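Local coordinates for xyloglucan-specific endo-beta-1,4-glucanase BoGH9A (Bacteroides ovatus, PDB 6DHT), which hydrolyses internal beta-1,4-glucosidic linkages in the backbone of xyloglucan, releasing xyloglucan oligosaccharides, at residues A[38-43]-A[89-94]; A[236-241]-A[264-269]; A[260-265]-A[313-318]. One frame throughout, in Å; residues are numbered along the deposited sequence.

Contact 1 of 3, residues A[38-43]-A[89-94]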
ATOM      1  N   GLY A  38       0.108   7.625 -32.805  1.00 28.95           N
ATOM      2  CA  GLY A  38       0.826   8.194 -33.929  1.00 29.39           C
ATOM      3  C   GLY A  38       1.651   7.163 -34.666  1.00 36.22           C
ATOM      4  O   GLY A  38       1.929   6.078 -34.160  1.00 31.13           O
ATOM      5  N   LYS A  39       2.057   7.511 -35.880  1.00 27.99           N
ATOM      6  CA  LYS A  39       2.858   6.626 -36.698  1.00 28.14           C
ATOM      7  C   LYS A  39       4.339   6.822 -36.379  1.00 36.55           C
ATOM      8  O   LYS A  39       4.872   7.922 -36.518  1.00 37.30           O
ATOM      9  CB  LYS A  39       2.571   6.910 -38.180  1.00 28.26           C
ATOM     10  CG  LYS A  39       3.106   5.845 -39.134  1.00 44.81           C
ATOM     11  CD  LYS A  39       2.500   5.960 -40.535  1.00 54.33           C
ATOM     12  CE  LYS A  39       3.156   4.988 -41.519  1.00 69.47           C
ATOM     13  NZ  LYS A  39       3.382   3.627 -40.937  1.00 77.51           N
ATOM     14  N   VAL A  40       4.989   5.749 -35.931  1.00 29.04           N
ATOM     15  CA  VAL A  40       6.401   5.766 -35.565  1.00 33.30           C
ATOM     16  C   VAL A  40       7.085   4.584 -36.247  1.00 32.45           C
ATOM     17  O   VAL A  40       6.528   3.484 -36.292  1.00 40.52           O
ATOM     18  CB  VAL A  40       6.575   5.660 -34.019  1.00 30.44           C
ATOM     19  CG1 VAL A  40       8.023   5.423 -33.644  1.00 34.35           C
ATOM     20  CG2 VAL A  40       6.066   6.923 -33.363  1.00 38.01           C
ATOM     21  N   GLU A  41       8.287   4.802 -36.773  1.00 27.75           N
ATOM     22  CA  GLU A  41       9.019   3.734 -37.439  1.00 29.47           C
ATOM     23  C   GLU A  41      10.397   3.505 -36.845  1.00 25.06           C
ATOM     24  O   GLU A  41      10.999   2.448 -37.044  1.00 30.07           O
ATOM     25  CB  GLU A  41       9.134   4.044 -38.935  1.00 42.42           C
ATOM     26  CG  GLU A  41       7.781   4.057 -39.635  1.00 51.08           C
ATOM     27  CD  GLU A  41       7.871   4.392 -41.111  1.00 60.57           C
ATOM     28  OE1 GLU A  41       8.995   4.601 -41.620  1.00 51.83           O
ATOM     29  OE2 GLU A  41       6.807   4.444 -41.763  1.00 67.87           O
ATOM     30  N   GLU A  42      10.887   4.488 -36.102  1.00 28.66           N
ATOM     31  CA  GLU A  42      12.265   4.481 -35.639  1.00 29.91           C
ATOM     32  C   GLU A  42      12.443   5.355 -34.392  1.00 27.40           C
ATOM     33  O   GLU A  42      11.785   6.373 -34.255  1.00 25.22           O
ATOM     34  CB  GLU A  42      13.119   5.021 -36.777  1.00 33.03           C
ATOM     35  CG  GLU A  42      14.581   5.120 -36.516  1.00 39.59           C
ATOM     36  CD  GLU A  42      15.315   5.635 -37.740  1.00 47.88           C
ATOM     37  OE1 GLU A  42      15.083   5.083 -38.836  1.00 46.70           O
ATOM     38  OE2 GLU A  42      16.101   6.597 -37.611  1.00 53.77           O
ATOM     39  N   PHE A  43      13.337   4.955 -33.486  1.00 25.41           N
ATOM     40  CA  PHE A  43      13.759   5.841 -32.405  1.00 20.50           C
ATOM     41  C   PHE A  43      15.247   5.745 -32.174  1.00 19.49           C
ATOM     42  O   PHE A  43      15.889   4.776 -32.594  1.00 23.49           O
ATOM     43  CB  PHE A  43      12.993   5.549 -31.097  1.00 20.46           C
ATOM     44  CG  PHE A  43      13.436   4.297 -30.380  1.00 22.28           C
ATOM     45  CD1 PHE A  43      12.926   3.058 -30.734  1.00 22.12           C
ATOM     46  CD2 PHE A  43      14.355   4.374 -29.351  1.00 23.15           C
ATOM     47  CE1 PHE A  43      13.340   1.907 -30.070  1.00 23.28           C
ATOM     48  CE2 PHE A  43      14.761   3.233 -28.675  1.00 22.15           C
ATOM     49  CZ  PHE A  43      14.256   2.005 -29.040  1.00 21.49           C
ATOM     50  N   LYS A  89      14.819  10.238 -28.755  1.00 23.12           N
ATOM     51  CA  LYS A  89      14.182  10.982 -29.847  1.00 25.08           C
ATOM     52  C   LYS A  89      13.327  10.040 -30.690  1.00 20.68           C
ATOM     53  O   LYS A  89      13.802   8.985 -31.118  1.00 25.15           O
ATOM     54  CB  LYS A  89      15.227  11.680 -30.728  1.00 29.92           C
ATOM     55  CG  LYS A  89      15.827  12.955 -30.141  1.00 34.25           C
ATOM     56  CD  LYS A  89      16.325  13.881 -31.264  1.00 46.14           C
ATOM     57  CE  LYS A  89      17.126  15.069 -30.740  1.00 50.48           C
ATOM     58  NZ  LYS A  89      16.483  15.740 -29.567  1.00 57.61           N
ATOM     59  N   VAL A  90      12.070  10.425 -30.900  1.00 24.68           N
ATOM     60  CA  VAL A  90      11.126   9.691 -31.741  1.00 28.80           C
ATOM     61  C   VAL A  90      10.390  10.700 -32.588  1.00 32.96           C
ATOM     62  O   VAL A  90       9.655  11.531 -32.052  1.00 34.08           O
ATOM     63  CB  VAL A  90      10.009   8.966 -30.952  1.00 36.05           C
ATOM     64  CG1 VAL A  90       9.304   7.957 -31.854  1.00 36.57           C
ATOM     65  CG2 VAL A  90      10.550   8.299 -29.764  1.00 40.22           C
ATOM     66  N   ASN A  91      10.571  10.615 -33.904  1.00 37.05           N
ATOM     67  CA  ASN A  91       9.908  11.528 -34.828  1.00 38.31           C
ATOM     68  C   ASN A  91      10.251  12.963 -34.442  1.00 32.79           C
ATOM     69  O   ASN A  91      11.428  13.318 -34.369  1.00 43.05           O
ATOM     70  CB  ASN A  91       8.399  11.279 -34.824  1.00 39.59           C
ATOM     71  CG  ASN A  91       8.025   9.922 -35.428  1.00 49.45           C
ATOM     72  OD1 ASN A  91       8.865   9.015 -35.523  1.00 44.43           O
ATOM     73  ND2 ASN A  91       6.765   9.780 -35.844  1.00 44.45           N
ATOM     74  N   GLY A  92       9.250  13.785 -34.162  1.00 32.08           N
ATOM     75  CA  GLY A  92       9.529  15.146 -33.750  1.00 40.21           C
ATOM     76  C   GLY A  92       9.888  15.282 -32.282  1.00 44.05           C
ATOM     77  O   GLY A  92      10.486  16.276 -31.871  1.00 40.57           O
ATOM     78  N   ALA A  93       9.536  14.268 -31.495  1.00 39.11           N
ATOM     79  CA  ALA A  93       9.480  14.405 -30.046  1.00 35.14           C
ATOM     80  C   ALA A  93      10.742  13.928 -29.343  1.00 28.89           C
ATOM     81  O   ALA A  93      11.511  13.151 -29.891  1.00 28.66           O
ATOM     82  CB  ALA A  93       8.296  13.641 -29.527  1.00 35.35           C
ATOM     83  N   SER A  94      10.947  14.398 -28.116  1.00 27.41           N
ATOM     84  CA  SER A  94      12.014  13.854 -27.293  1.00 31.07           C
ATOM     85  C   SER A  94      11.718  13.963 -25.799  1.00 27.04           C
ATOM     86  O   SER A  94      10.880  14.746 -25.370  1.00 26.68           O
ATOM     87  CB  SER A  94      13.340  14.546 -27.613  1.00 37.48           C
ATOM     88  OG  SER A  94      13.348  15.874 -27.124  1.00 40.46           O
TER
HETATM   89  O   HOH W   1      11.703   8.810 -35.293  1.00 36.86           O
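Lys39 and Asn91 open this contact, in which a loop leading into an inner strand of a four-stranded antiparallel sheet of the N-terminal Ig-like domain is fastened to a beta hairpin. The hairpin reverses at a type II' turn from Val90 to Ala93, closed by backbone bonds in both directions between those two residues. The carbonyl O of Lys39 lies in the plane of the Asn91 amide and accepts from ND2 at 2.7 Å; the N-H points somewhat off line (139°), so the bond is short but bent. With its CG anti to the carbonyl carbon (chi1 -68°), Asn91 swings its amide from the turn back to the loop.

Val40 follows, crossing the side chain of Val90 at about a right angle. Its CG1 presses on Val90 CG1 at 3.4 Å, closer than ordinary van der Waals contact, while Val40 CG2 sits 3.8 Å from Asn91 ND2. Further on, water 1 donates to the carbonyl O of Glu42 at 2.7 Å.

Phe43 lies on strand 42-47, beside strand 84-90. Phe43 and Val90 turn their side chains to one face, where both touch Leu75 of strand 72-76 in the other sheet. Phe43 CB rests 3.9 Å from Val90 CG2, and Phe43 CA makes a bent CA-H...O contact with Lys89 O, 3.4 Å away.

Contact 2 of 3, residues A[236-241]-A[264-269]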
ATOM      1  N   VAL A 236     -12.348  -5.316  19.873  1.00 22.30           N
ATOM      2  CA  VAL A 236     -11.685  -4.148  19.277  1.00 18.43           C
ATOM      3  C   VAL A 236     -12.712  -3.327  18.503  1.00 16.61           C
ATOM      4  O   VAL A 236     -13.413  -3.852  17.646  1.00 18.07           O
ATOM      5  CB  VAL A 236     -10.514  -4.588  18.366  1.00 19.49           C
ATOM      6  CG1 VAL A 236      -9.807  -3.380  17.732  1.00 21.82           C
ATOM      7  CG2 VAL A 236      -9.529  -5.401  19.147  1.00 18.77           C
ATOM      8  N   TYR A 237     -12.804  -2.036  18.833  1.00 21.61           N
ATOM      9  CA  TYR A 237     -13.739  -1.122  18.185  1.00 22.94           C
ATOM     10  C   TYR A 237     -13.336  -0.989  16.727  1.00 21.86           C
ATOM     11  O   TYR A 237     -12.144  -0.935  16.422  1.00 22.86           O
ATOM     12  CB  TYR A 237     -13.711   0.245  18.891  1.00 23.18           C
ATOM     13  CG  TYR A 237     -13.935   0.143  20.391  1.00 23.84           C
ATOM     14  CD1 TYR A 237     -15.148  -0.304  20.900  1.00 29.37           C
ATOM     15  CD2 TYR A 237     -12.955   0.511  21.277  1.00 20.80           C
ATOM     16  CE1 TYR A 237     -15.351  -0.398  22.263  1.00 22.58           C
ATOM     17  CE2 TYR A 237     -13.144   0.416  22.636  1.00 28.51           C
ATOM     18  CZ  TYR A 237     -14.343  -0.042  23.118  1.00 23.39           C
ATOM     19  OH  TYR A 237     -14.500  -0.125  24.479  1.00 26.81           O
ATOM     20  N   HIS A 238     -14.314  -0.960  15.830  1.00 19.12           N
ATOM     21  CA  HIS A 238     -14.053  -0.976  14.386  1.00 18.22           C
ATOM     22  C   HIS A 238     -13.263   0.243  13.934  1.00 22.64           C
ATOM     23  O   HIS A 238     -12.325   0.122  13.135  1.00 19.58           O
ATOM     24  CB  HIS A 238     -15.378  -1.080  13.636  1.00 21.09           C
ATOM     25  CG  HIS A 238     -15.262  -1.418  12.181  1.00 21.12           C
ATOM     26  ND1 HIS A 238     -14.878  -2.662  11.714  1.00 19.12           N
ATOM     27  CD2 HIS A 238     -15.526  -0.681  11.081  1.00 17.29           C
ATOM     28  CE1 HIS A 238     -14.914  -2.672  10.399  1.00 19.35           C
ATOM     29  NE2 HIS A 238     -15.298  -1.478   9.984  1.00 19.86           N
ATOM     30  N   LYS A 239     -13.645   1.428  14.404  1.00 20.50           N
ATOM     31  CA  LYS A 239     -12.976   2.657  13.992  1.00 17.76           C
ATOM     32  C   LYS A 239     -13.181   3.762  15.030  1.00 21.10           C
ATOM     33  O   LYS A 239     -14.035   3.647  15.937  1.00 20.24           O
ATOM     34  CB  LYS A 239     -13.475   3.102  12.626  1.00 16.66           C
ATOM     35  CG  LYS A 239     -14.994   3.341  12.583  1.00 18.87           C
ATOM     36  CD  LYS A 239     -15.437   3.845  11.222  1.00 21.29           C
ATOM     37  CE  LYS A 239     -16.961   3.887  11.097  1.00 21.78           C
ATOM     38  NZ  LYS A 239     -17.420   4.466   9.817  1.00 21.91           N
ATOM     39  N   LEU A 240     -12.377   4.815  14.904  1.00 19.18           N
ATOM     40  CA  LEU A 240     -12.498   6.030  15.687  1.00 18.57           C
ATOM     41  C   LEU A 240     -12.851   7.110  14.689  1.00 19.78           C
ATOM     42  O   LEU A 240     -12.121   7.343  13.725  1.00 18.08           O
ATOM     43  CB  LEU A 240     -11.205   6.316  16.436  1.00 18.82           C
ATOM     44  CG  LEU A 240     -11.209   7.455  17.466  1.00 20.41           C
ATOM     45  CD1 LEU A 240     -10.019   7.340  18.385  1.00 21.56           C
ATOM     46  CD2 LEU A 240     -11.177   8.805  16.771  1.00 19.80           C
ATOM     47  N   THR A 241     -14.008   7.749  14.877  1.00 21.13           N
ATOM     48  CA  THR A 241     -14.590   8.558  13.820  1.00 18.14           C
ATOM     49  C   THR A 241     -15.463   9.690  14.358  1.00 21.76           C
ATOM     50  O   THR A 241     -15.933   9.657  15.500  1.00 19.86           O
ATOM     51  CB  THR A 241     -15.450   7.657  12.880  1.00 19.80           C
ATOM     52  OG1 THR A 241     -15.931   8.382  11.755  1.00 22.88           O
ATOM     53  CG2 THR A 241     -16.619   7.006  13.655  1.00 21.80           C
ATOM     54  N   SER A 264     -15.979  -5.234  15.954  1.00 21.98           N
ATOM     55  CA  SER A 264     -16.242  -6.115  14.813  1.00 21.12           C
ATOM     56  C   SER A 264     -15.257  -7.279  14.808  1.00 21.65           C
ATOM     57  O   SER A 264     -14.168  -7.179  15.361  1.00 22.19           O
ATOM     58  CB  SER A 264     -16.148  -5.357  13.499  1.00 24.40           C
ATOM     59  OG  SER A 264     -14.806  -4.965  13.253  1.00 23.03           O
ATOM     60  N   VAL A 265     -15.664  -8.375  14.181  1.00 23.77           N
ATOM     61  CA  VAL A 265     -14.843  -9.574  14.141  1.00 21.23           C
ATOM     62  C   VAL A 265     -13.606  -9.321  13.282  1.00 21.50           C
ATOM     63  O   VAL A 265     -12.513  -9.772  13.626  1.00 19.94           O
ATOM     64  CB  VAL A 265     -15.652 -10.787  13.619  1.00 24.03           C
ATOM     65  CG1 VAL A 265     -16.122 -10.587  12.193  1.00 27.19           C
ATOM     66  CG2 VAL A 265     -14.870 -12.056  13.773  1.00 24.62           C
ATOM     67  N   THR A 266     -13.776  -8.553  12.211  1.00 20.08           N
ATOM     68  CA  THR A 266     -12.656  -8.253  11.315  1.00 20.60           C
ATOM     69  C   THR A 266     -11.654  -7.300  11.985  1.00 25.38           C
ATOM     70  O   THR A 266     -10.446  -7.474  11.869  1.00 19.33           O
ATOM     71  CB  THR A 266     -13.158  -7.683  10.003  1.00 20.44           C
ATOM     72  OG1 THR A 266     -14.134  -6.671  10.280  1.00 20.72           O
ATOM     73  CG2 THR A 266     -13.786  -8.774   9.170  1.00 18.94           C
ATOM     74  N   ALA A 267     -12.137  -6.306  12.714  1.00 19.14           N
ATOM     75  CA  ALA A 267     -11.228  -5.473  13.497  1.00 18.47           C
ATOM     76  C   ALA A 267     -10.421  -6.292  14.490  1.00 20.79           C
ATOM     77  O   ALA A 267      -9.203  -6.120  14.634  1.00 19.34           O
ATOM     78  CB  ALA A 267     -11.988  -4.360  14.210  1.00 21.50           C
ATOM     79  N   ALA A 268     -11.110  -7.172  15.212  1.00 18.61           N
ATOM     80  CA  ALA A 268     -10.453  -7.994  16.193  1.00 18.07           C
ATOM     81  C   ALA A 268      -9.386  -8.879  15.553  1.00 16.60           C
ATOM     82  O   ALA A 268      -8.300  -9.015  16.091  1.00 17.79           O
ATOM     83  CB  ALA A 268     -11.470  -8.846  16.930  1.00 21.52           C
ATOM     84  N   LEU A 269      -9.724  -9.470  14.413  1.00 19.57           N
ATOM     85  CA  LEU A 269      -8.785 -10.375  13.749  1.00 19.20           C
ATOM     86  C   LEU A 269      -7.603  -9.649  13.086  1.00 19.29           C
ATOM     87  O   LEU A 269      -6.472 -10.109  13.189  1.00 18.13           O
ATOM     88  CB  LEU A 269      -9.506 -11.256  12.747  1.00 19.50           C
ATOM     89  CG  LEU A 269     -10.428 -12.280  13.413  1.00 18.47           C
ATOM     90  CD1 LEU A 269     -11.304 -12.913  12.392  1.00 18.56           C
ATOM     91  CD2 LEU A 269      -9.615 -13.332  14.137  1.00 18.74           C
TER
HETATM   92  O   HOH W   2     -13.963  -6.933  18.202  1.00 27.82           O
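His238 and Ser264 meet through a single hydrogen bond, ND1 to OG at 2.8 Å, with the hydroxyl oxygen at the edge of the imidazole and in its plane. The same oxygen accepts from the backbone N of Ala267 at 3.0 Å, which makes Ser264 the N-cap of helix 265-281. With OG between its backbone N and carbonyl carbon (chi1 68°), the hydroxyl is placed over the first turn, where Ala267 N can reach it.

Apolar contacts surround this polar centre. Ala267 directs its methyl at the loop: CB lies 3.8 Å from Val236 O and 4.0 Å from His238 CA. Val236 packs against the following residue, its CG2 4.0 Å from Ala268 CA. The backbones are tied more lightly: Ser264 N gives a weak bond to Val236 O at 3.4 Å, and water 2 accepts from Val236 N while donating to Ser264 O.

A second shell fixes the ring. His238 NE2 bonds to Glu332 O, and the imidazole stacks on Tyr315. On the helix side, Thr266 touches Glu341, a calcium ligand, and its side chain is about 5 Å from a bound calcium ion. The contact joins the loop before strand 239-241 to a helix of the (alpha/alpha)6 barrel characteristic of family GH9.

The carbonyl of Glu332 can only accept, so NE2 should carry a hydrogen; ND1 of a neutral ring would then accept a hydrogen bond from the serine hydroxyl, whereas a charged ring would donate to OG. The geometry at ND1 fits either case, but both tie the buried imidazole to the helix cap.

Contact 3 of 3, residues A[260-265]-A[313-318]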
ATOM      1  N   VAL A 260     -15.581   6.102  19.358  1.00 22.96           N
ATOM      2  CA  VAL A 260     -15.271   4.725  18.959  1.00 24.14           C
ATOM      3  C   VAL A 260     -16.593   3.985  18.830  1.00 30.04           C
ATOM      4  O   VAL A 260     -17.521   4.184  19.630  1.00 26.26           O
ATOM      5  CB  VAL A 260     -14.280   3.981  19.905  1.00 23.77           C
ATOM      6  CG1 VAL A 260     -12.917   4.681  19.932  1.00 23.61           C
ATOM      7  CG2 VAL A 260     -14.843   3.845  21.303  1.00 29.81           C
ATOM      8  N   VAL A 261     -16.706   3.181  17.789  1.00 21.87           N
ATOM      9  CA  VAL A 261     -17.937   2.480  17.485  1.00 24.10           C
ATOM     10  C   VAL A 261     -17.813   0.959  17.632  1.00 22.93           C
ATOM     11  O   VAL A 261     -16.757   0.430  18.032  1.00 23.45           O
ATOM     12  CB  VAL A 261     -18.420   2.860  16.095  1.00 20.97           C
ATOM     13  CG1 VAL A 261     -18.636   4.366  16.015  1.00 23.42           C
ATOM     14  CG2 VAL A 261     -17.403   2.425  15.039  1.00 25.06           C
ATOM     15  N   GLN A 262     -18.925   0.294  17.310  1.00 25.47           N
ATOM     16  CA  GLN A 262     -19.131  -1.146  17.434  1.00 22.74           C
ATOM     17  C   GLN A 262     -17.889  -2.006  17.202  1.00 23.20           C
ATOM     18  O   GLN A 262     -17.209  -1.864  16.188  1.00 24.02           O
ATOM     19  CB  GLN A 262     -20.200  -1.575  16.428  1.00 24.86           C
ATOM     20  CG  GLN A 262     -20.643  -3.031  16.525  1.00 29.63           C
ATOM     21  CD  GLN A 262     -21.055  -3.621  15.175  1.00 34.09           C
ATOM     22  OE1 GLN A 262     -22.019  -3.174  14.551  1.00 31.32           O
ATOM     23  NE2 GLN A 262     -20.305  -4.628  14.709  1.00 34.46           N
ATOM     24  N   LYS A 263     -17.629  -2.913  18.131  1.00 23.64           N
ATOM     25  CA  LYS A 263     -16.615  -3.949  17.942  1.00 24.71           C
ATOM     26  C   LYS A 263     -16.974  -4.833  16.753  1.00 27.15           C
ATOM     27  O   LYS A 263     -18.138  -5.157  16.545  1.00 24.50           O
ATOM     28  CB  LYS A 263     -16.520  -4.800  19.210  1.00 22.70           C
ATOM     29  CG  LYS A 263     -16.011  -4.066  20.427  1.00 22.02           C
ATOM     30  CD  LYS A 263     -16.274  -4.896  21.685  1.00 23.14           C
ATOM     31  CE  LYS A 263     -15.733  -4.226  22.925  1.00 26.99           C
ATOM     32  NZ  LYS A 263     -16.476  -4.670  24.153  1.00 30.38           N
ATOM     33  N   SER A 264     -15.979  -5.234  15.954  1.00 21.98           N
ATOM     34  CA  SER A 264     -16.242  -6.115  14.813  1.00 21.12           C
ATOM     35  C   SER A 264     -15.257  -7.279  14.808  1.00 21.65           C
ATOM     36  O   SER A 264     -14.168  -7.179  15.361  1.00 22.19           O
ATOM     37  CB  SER A 264     -16.148  -5.357  13.499  1.00 24.40           C
ATOM     38  OG  SER A 264     -14.806  -4.965  13.253  1.00 23.03           O
ATOM     39  N   VAL A 265     -15.664  -8.375  14.181  1.00 23.77           N
ATOM     40  CA  VAL A 265     -14.843  -9.574  14.141  1.00 21.23           C
ATOM     41  C   VAL A 265     -13.606  -9.321  13.282  1.00 21.50           C
ATOM     42  O   VAL A 265     -12.513  -9.772  13.626  1.00 19.94           O
ATOM     43  CB  VAL A 265     -15.652 -10.787  13.619  1.00 24.03           C
ATOM     44  CG1 VAL A 265     -16.122 -10.587  12.193  1.00 27.19           C
ATOM     45  CG2 VAL A 265     -14.870 -12.056  13.773  1.00 24.62           C
ATOM     46  N   ALA A 313     -19.827 -11.268  13.871  1.00 29.86           N
ATOM     47  CA  ALA A 313     -20.010  -9.879  14.278  1.00 28.04           C
ATOM     48  C   ALA A 313     -19.432  -8.895  13.260  1.00 29.21           C
ATOM     49  O   ALA A 313     -18.479  -8.162  13.555  1.00 26.78           O
ATOM     50  CB  ALA A 313     -19.365  -9.665  15.624  1.00 29.24           C
ATOM     51  N   TYR A 314     -20.039  -8.865  12.083  1.00 23.95           N
ATOM     52  CA  TYR A 314     -19.633  -7.960  11.014  1.00 25.81           C
ATOM     53  C   TYR A 314     -20.008  -6.519  11.318  1.00 35.23           C
ATOM     54  O   TYR A 314     -20.917  -6.250  12.119  1.00 31.69           O
ATOM     55  CB  TYR A 314     -20.285  -8.386   9.708  1.00 26.40           C
ATOM     56  CG  TYR A 314     -20.147  -9.862   9.437  1.00 32.85           C
ATOM     57  CD1 TYR A 314     -18.924 -10.507   9.595  1.00 26.88           C
ATOM     58  CD2 TYR A 314     -21.242 -10.619   9.046  1.00 33.36           C
ATOM     59  CE1 TYR A 314     -18.799 -11.859   9.354  1.00 30.19           C
ATOM     60  CE2 TYR A 314     -21.126 -11.967   8.802  1.00 33.21           C
ATOM     61  CZ  TYR A 314     -19.907 -12.585   8.955  1.00 34.55           C
ATOM     62  OH  TYR A 314     -19.802 -13.934   8.710  1.00 34.40           O
ATOM     63  N   TYR A 315     -19.315  -5.592  10.661  1.00 26.71           N
ATOM     64  CA  TYR A 315     -19.617  -4.184  10.799  1.00 30.79           C
ATOM     65  C   TYR A 315     -20.527  -3.795   9.667  1.00 24.95           C
ATOM     66  O   TYR A 315     -20.093  -3.673   8.522  1.00 25.04           O
ATOM     67  CB  TYR A 315     -18.365  -3.299  10.747  1.00 30.27           C
ATOM     68  CG  TYR A 315     -18.706  -1.845  11.022  1.00 23.50           C
ATOM     69  CD1 TYR A 315     -18.899  -1.411  12.322  1.00 24.45           C
ATOM     70  CD2 TYR A 315     -18.833  -0.924   9.996  1.00 23.52           C
ATOM     71  CE1 TYR A 315     -19.220  -0.094  12.597  1.00 22.08           C
ATOM     72  CE2 TYR A 315     -19.157   0.395  10.259  1.00 22.87           C
ATOM     73  CZ  TYR A 315     -19.354   0.801  11.566  1.00 22.01           C
ATOM     74  OH  TYR A 315     -19.678   2.105  11.858  1.00 25.38           O
ATOM     75  N   ASN A 316     -21.805  -3.619   9.989  1.00 34.23           N
ATOM     76  CA  ASN A 316     -22.780  -3.104   9.036  1.00 35.77           C
ATOM     77  C   ASN A 316     -23.261  -1.743   9.511  1.00 34.81           C
ATOM     78  O   ASN A 316     -23.944  -1.642  10.536  1.00 32.52           O
ATOM     79  CB  ASN A 316     -23.968  -4.060   8.898  1.00 36.76           C
ATOM     80  CG  ASN A 316     -24.867  -3.695   7.743  1.00 32.65           C
ATOM     81  OD1 ASN A 316     -25.310  -2.559   7.630  1.00 32.91           O
ATOM     82  ND2 ASN A 316     -25.110  -4.650   6.854  1.00 39.83           N
ATOM     83  N   GLN A 317     -22.904  -0.701   8.771  1.00 32.50           N
ATOM     84  CA  GLN A 317     -23.139   0.656   9.244  1.00 31.74           C
ATOM     85  C   GLN A 317     -24.615   1.020   9.143  1.00 32.84           C
ATOM     86  O   GLN A 317     -25.156   1.686  10.023  1.00 31.60           O
ATOM     87  CB  GLN A 317     -22.312   1.664   8.451  1.00 28.18           C
ATOM     88  CG  GLN A 317     -22.223   3.009   9.134  1.00 28.95           C
ATOM     89  CD  GLN A 317     -20.924   3.718   8.820  1.00 23.51           C
ATOM     90  OE1 GLN A 317     -19.970   3.655   9.594  1.00 26.48           O
ATOM     91  NE2 GLN A 317     -20.888   4.400   7.699  1.00 24.92           N
ATOM     92  N   ASN A 318     -25.245   0.606   8.056  1.00 33.17           N
ATOM     93  CA  ASN A 318     -26.679   0.832   7.887  1.00 35.35           C
ATOM     94  C   ASN A 318     -27.487   0.242   9.046  1.00 42.14           C
ATOM     95  O   ASN A 318     -28.372   0.908   9.593  1.00 36.45           O
ATOM     96  CB  ASN A 318     -27.153   0.274   6.546  1.00 37.64           C
ATOM     97  CG  ASN A 318     -26.938   1.254   5.393  1.00 55.48           C
ATOM     98  OD1 ASN A 318     -26.357   2.330   5.575  1.00 58.38           O
ATOM     99  ND2 ASN A 318     -27.407   0.885   4.201  1.00 59.05           N
TER
HETATM  100  O   HOH W   3     -23.614  -3.709  12.219  1.00 31.89           O
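Val265 and Ala313 form the close-packed end of this contact, where the backbone N of Val265 donates to Ala313 O at 2.9 Å from above the carbonyl plane. Ser264 CA approaches the same oxygen at 3.3 Å, and two groups from the start of one helix therefore converge on one carbonyl. Carbon packing flanks the bond. Val265 CG1 lies 3.8 Å from Tyr314 CD1, the two side chains running alongside each other in the same direction, and Ser264 CB meets Tyr315 CB.

In the (alpha/alpha)6 barrel of GH9 enzymes, the chain leaving helix 292-309 returns here to the N-terminus of helix 265-281, and its carbonyl satisfies a first-turn N-H that has no acceptor within the helix. Farther along, Val261 CG2 comes 4.0 Å from Tyr315 CE1, crossing that side chain at about a right angle. The phenol oxygen is held two residues on, giving its hydrogen to an in-plane lone pair of Gln317 OE1, which Lys239 NZ also bonds.

At the water-bridged end, polar bonds from Gln262 carry the contact. CG anti to the backbone N (chi1 -174°) and a bend at chi2 bring its amide to Tyr314 O, where NE2 stands above the carbonyl plane at 3.1 Å (170°). The other NE2 hydrogen goes to Lys263 O at 2.9 Å (164°). OE1 receives a hydrogen from water 3, which in turn accepts from Asn316 N.

Contact 1 stands apart, in the Ig-like domain: its centre is about 54 Å from that of contact 2 and about 56 Å from that of contact 3, across the centre of the chain. Contacts 2 and 3 form one continuous patch of the catalytic domain, with centres about 7 Å apart and Ser264 and Val265 in common. Lys239 NZ of contact 2 lies 2.7 Å from Gln317 OE1 of contact 3, probably hydrogen-bonded, as His238 N probably is to Gln262 O. The patch is near the predicted nucleophile Asp171 without touching it: the side chains of His238 and Tyr315 are about 11 and 12 Å from that of Asp171.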